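Local coordinates for protein probable zinc protease PqqL (Escherichia coli, PDB 6OFT) that probably acts as a periplasmic zinc-dependent endopeptidase of the M16 family, the chain here being the first half of the full-length protein, at residues Q146-K149 with W150-S153; G80-F83 with G84-V87. All coordinates share one frame; numbering follows the deposited sequence.

Contact 1. Residues Q146-K149 with W150-S153; sequences QDAK and WRTS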
loop_
_atom_site.group_PDB
_atom_site.type_symbol
_atom_site.label_atom_id
_atom_site.label_comp_id
_atom_site.label_asym_id
_atom_site.label_seq_id
_atom_site.Cartn_x
_atom_site.Cartn_y
_atom_site.Cartn_z
ATOM N N GLN A 146 2.265 -19.336 2.140
ATOM C CA GLN A 146 2.313 -19.827 0.754
ATOM C C GLN A 146 0.971 -20.430 0.255
ATOM O O GLN A 146 0.880 -21.639 -0.008
ATOM C CB GLN A 146 3.476 -20.817 0.553
ATOM C CG GLN A 146 4.862 -20.231 0.806
ATOM C CD GLN A 146 5.983 -21.163 0.418
ATOM O OE1 GLN A 146 5.837 -22.072 -0.409
ATOM N NE2 GLN A 146 7.142 -20.946 1.006
ATOM N N ASP A 147 -0.063 -19.572 0.122
ATOM C CA ASP A 147 -1.404 -19.928 -0.364
ATOM C C ASP A 147 -1.562 -19.530 -1.851
ATOM O O ASP A 147 -0.576 -19.098 -2.456
ATOM C CB ASP A 147 -2.494 -19.282 0.529
ATOM C CG ASP A 147 -2.416 -17.775 0.748
ATOM O OD1 ASP A 147 -1.613 -17.106 0.056
ATOM O OD2 ASP A 147 -3.160 -17.265 1.608
ATOM N N ALA A 148 -2.790 -19.654 -2.429
ATOM C CA ALA A 148 -3.085 -19.289 -3.825
ATOM C C ALA A 148 -2.715 -17.826 -4.163
ATOM O O ALA A 148 -2.056 -17.593 -5.177
ATOM C CB ALA A 148 -4.545 -19.564 -4.154
ATOM N N LYS A 149 -3.095 -16.864 -3.294
ATOM C CA LYS A 149 -2.795 -15.432 -3.449
ATOM C C LYS A 149 -1.272 -15.171 -3.507
ATOM O O LYS A 149 -0.820 -14.351 -4.315
ATOM C CB LYS A 149 -3.467 -14.614 -2.324
ATOM C CG LYS A 149 -3.410 -13.099 -2.513
ATOM C CD LYS A 149 -4.150 -12.363 -1.396
ATOM C CE LYS A 149 -3.482 -11.069 -0.984
ATOM N NZ LYS A 149 -3.666 -9.985 -1.989
ATOM N N TRP A 150 -0.493 -15.889 -2.667
ATOM C CA TRP A 150 0.966 -15.799 -2.631
ATOM C C TRP A 150 1.572 -16.371 -3.915
ATOM O O TRP A 150 2.465 -15.753 -4.483
ATOM C CB TRP A 150 1.541 -16.529 -1.403
ATOM C CG TRP A 150 3.035 -16.404 -1.278
ATOM C CD1 TRP A 150 3.728 -15.349 -0.759
ATOM C CD2 TRP A 150 4.017 -17.354 -1.719
ATOM N NE1 TRP A 150 5.083 -15.582 -0.852
ATOM C CE2 TRP A 150 5.288 -16.808 -1.429
ATOM C CE3 TRP A 150 3.946 -18.602 -2.360
ATOM C CZ2 TRP A 150 6.478 -17.489 -1.716
ATOM C CZ3 TRP A 150 5.126 -19.267 -2.664
ATOM C CH2 TRP A 150 6.373 -18.713 -2.340
ATOM N N ARG A 151 1.104 -17.551 -4.355
ATOM C CA ARG A 151 1.577 -18.209 -5.575
ATOM C C ARG A 151 1.280 -17.350 -6.813
ATOM O O ARG A 151 2.123 -17.282 -7.713
ATOM C CB ARG A 151 0.960 -19.606 -5.732
ATOM C CG ARG A 151 1.422 -20.612 -4.680
ATOM C CD ARG A 151 1.013 -22.028 -5.034
ATOM N NE ARG A 151 -0.440 -22.187 -5.152
ATOM C CZ ARG A 151 -1.242 -22.596 -4.171
ATOM N NH1 ARG A 151 -0.747 -22.875 -2.972
ATOM N NH2 ARG A 151 -2.544 -22.731 -4.386
ATOM N N THR A 152 0.097 -16.677 -6.837
ATOM C CA THR A 152 -0.321 -15.766 -7.910
ATOM C C THR A 152 0.622 -14.555 -7.919
ATOM O O THR A 152 1.165 -14.236 -8.979
ATOM C CB THR A 152 -1.811 -15.385 -7.782
ATOM O OG1 THR A 152 -2.605 -16.569 -7.703
ATOM C CG2 THR A 152 -2.298 -14.529 -8.941
ATOM N N SER A 153 0.852 -13.918 -6.729
ATOM C CA SER A 153 1.791 -12.803 -6.561
ATOM C C SER A 153 3.205 -13.187 -6.983
ATOM O O SER A 153 3.862 -12.394 -7.654
ATOM C CB SER A 153 1.807 -12.300 -5.118
ATOM O OG SER A 153 0.632 -11.568 -4.826
#

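Contact 2. Residues G80-F83 with G84-V87; sequences GLRF and GRDV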
loop_
_atom_site.group_PDB
_atom_site.type_symbol
_atom_site.label_atom_id
_atom_site.label_comp_id
_atom_site.label_asym_id
_atom_site.label_seq_id
_atom_site.Cartn_x
_atom_site.Cartn_y
_atom_site.Cartn_z
ATOM N N GLY A 80 -4.020 -6.277 29.843
ATOM C CA GLY A 80 -5.067 -6.849 29.001
ATOM C C GLY A 80 -4.853 -6.631 27.518
ATOM O O GLY A 80 -5.815 -6.614 26.744
ATOM N N LEU A 81 -3.595 -6.479 27.109
ATOM C CA LEU A 81 -3.214 -6.233 25.718
ATOM C C LEU A 81 -2.564 -7.484 25.129
ATOM O O LEU A 81 -1.605 -8.013 25.690
ATOM C CB LEU A 81 -2.323 -4.964 25.632
ATOM C CG LEU A 81 -2.953 -3.701 26.259
ATOM C CD1 LEU A 81 -1.928 -2.547 26.391
ATOM C CD2 LEU A 81 -4.185 -3.224 25.463
ATOM N N ARG A 82 -3.156 -8.004 24.058
ATOM C CA ARG A 82 -2.765 -9.272 23.459
ATOM C C ARG A 82 -2.121 -9.125 22.101
ATOM O O ARG A 82 -2.619 -8.389 21.260
ATOM C CB ARG A 82 -3.996 -10.204 23.385
ATOM C CG ARG A 82 -3.702 -11.619 22.890
ATOM C CD ARG A 82 -4.692 -12.597 23.471
ATOM N NE ARG A 82 -4.379 -12.912 24.867
ATOM C CZ ARG A 82 -5.172 -13.610 25.673
ATOM N NH1 ARG A 82 -6.335 -14.074 25.233
ATOM N NH2 ARG A 82 -4.806 -13.853 26.923
ATOM N N PHE A 83 -1.013 -9.848 21.894
ATOM C CA PHE A 83 -0.293 -9.885 20.625
ATOM C C PHE A 83 -1.225 -10.490 19.567
ATOM O O PHE A 83 -1.895 -11.501 19.826
ATOM C CB PHE A 83 1.010 -10.702 20.760
ATOM C CG PHE A 83 1.832 -10.692 19.492
ATOM C CD1 PHE A 83 2.596 -9.578 19.147
ATOM C CD2 PHE A 83 1.792 -11.765 18.612
ATOM C CE1 PHE A 83 3.319 -9.545 17.951
ATOM C CE2 PHE A 83 2.526 -11.738 17.425
ATOM C CZ PHE A 83 3.280 -10.625 17.098
ATOM N N GLY A 84 -1.295 -9.837 18.413
ATOM C CA GLY A 84 -2.170 -10.250 17.320
ATOM C C GLY A 84 -3.548 -9.623 17.388
ATOM O O GLY A 84 -4.314 -9.732 16.429
ATOM N N ARG A 85 -3.877 -8.954 18.519
ATOM C CA ARG A 85 -5.153 -8.284 18.750
ATOM C C ARG A 85 -4.965 -6.779 19.029
ATOM O O ARG A 85 -5.451 -5.961 18.258
ATOM C CB ARG A 85 -5.913 -8.977 19.898
ATOM C CG ARG A 85 -7.311 -8.384 20.197
ATOM C CD ARG A 85 -7.967 -9.072 21.387
ATOM N NE ARG A 85 -7.351 -8.670 22.656
ATOM C CZ ARG A 85 -7.451 -9.352 23.788
ATOM N NH1 ARG A 85 -8.097 -10.512 23.816
ATOM N NH2 ARG A 85 -6.869 -8.904 24.893
ATOM N N ASP A 86 -4.290 -6.422 20.136
ATOM C CA ASP A 86 -4.053 -5.026 20.553
ATOM C C ASP A 86 -2.635 -4.582 20.225
ATOM O O ASP A 86 -2.374 -3.377 20.081
ATOM C CB ASP A 86 -4.274 -4.873 22.059
ATOM C CG ASP A 86 -5.560 -5.507 22.535
ATOM O OD1 ASP A 86 -6.631 -4.926 22.279
ATOM O OD2 ASP A 86 -5.496 -6.604 23.132
ATOM N N VAL A 87 -1.713 -5.571 20.151
ATOM C CA VAL A 87 -0.299 -5.362 19.879
ATOM C C VAL A 87 0.039 -6.073 18.580
ATOM O O VAL A 87 -0.270 -7.250 18.427
ATOM C CB VAL A 87 0.610 -5.826 21.053
ATOM C CG1 VAL A 87 2.059 -5.400 20.816
ATOM C CG2 VAL A 87 0.103 -5.296 22.403
#

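Contact 1. Residues Q146-K149 with W150-S153
Trp150 carries its indole with CG opposite the backbone N (chi1 -177°), while Gln146 starts beside its own N (chi1 -61°) and then runs extended, and these two choices lay the glutamine chain along the ring. The two side chains point the same way. Gln146 CG sits over the six-membered ring, 3.6 Å from its centroid and close to the ring normal, a CH-pi contact. Further out the carboxamide passes beyond the CZ3-CH2 edge, with Gln146 CD 3.7 Å from Trp150 CH2 and the amide plane turned by 19° from that of the indole. Asp147 is the N-cap of helix 148-160. Its carboxylate turns OD1 back over the first turn to accept from Trp150 N at 3.2 Å, and would probably also interact favourably with the helix dipole. The backbone takes up the regular pattern at once, Arg151 N giving a nearly straight bond to Asp147 O. The next carbonyl, Ala148 O, is gripped twice by one residue, by Thr152 N and, from above the carbonyl plane, by Thr152 OG1 at 2.8 Å. That hydroxyl is also hydrogen-bonded to Asn252. Arg151 folds its chain back, bringing one face of the guanidinium over the peptide between Asp147 and Ala148, with Arg151 NH2 3.5 Å from Ala148 CA. Its charge is met outside the turn, in salt bridges from NE to Asp249 and from NH2 to Glu251, which tie this helix start to the segment following strand 242-248. Trp150 touches Glu170 as well, and its side chain lies about 11 Å from that of His54, a predicted zinc ligand.

Contact 2. Residues G80-F83 with G84-V87
The backbone of Arg82-Val87 curls around one carbonyl, Arg82 O, which accepts from Arg85 N, Asp86 N and Val87 N; Asp86 N is closest at 2.8 Å, in the carbonyl plane, whereas the other two donors lie well out of it on opposite sides. Gly84, at phi 90°, makes the bend where a side chain would be jammed against the preceding carbonyl. Asp86 OD2 reaches back across the turn and accepts from Arg82 N on its anti lone pair (2.9 Å, 170° at the hydrogen), while Arg85 NE forms a salt bridge to the same oxygen at 2.8 Å, from the syn side but out of the carboxylate plane. This turn links the Schellman motif at Gly80, which ends helix 71-77, to edge strand 87-91. Arg85 bends at chi3 (74°), laying a guanidinium face over Arg82 CB and sending NH2 weakly to Gly80 O. An asparagine in place of Asp86 would probably leave the Arg85 guanidinium without its counter-charge and freer to turn. Leu81 CD2 packs on Asp86 CB at 3.8 Å. Arg82 pairs with Glu77. Phe83, edge-to-face with Phe61, has its side chain about 6 Å from those of Glu57, the predicted proton acceptor, and predicted zinc ligand His58.

Overall arrangement
Both contacts are local, one a helix start and the other a loop turn, and both belong to the insulinase-like part of this M16 chain, but their centres lie 27 Å apart and their nearest atoms about 17 Å, so they do not touch. Contact 2 comes first in the chain and follows a helix end, leading into an edge strand of the six-stranded sheet; contact 1 starts a helix. Contact 1 is a surface contact dominated by capping and an aromatic face, its arginine satisfied by acidic residues beyond the turn. Contact 2 is partly buried, with Leu81 and Val87 buried against helix 71-77, and keeps an arginine-aspartate pair within the turn itself. It also lies closer to the predicted zinc site.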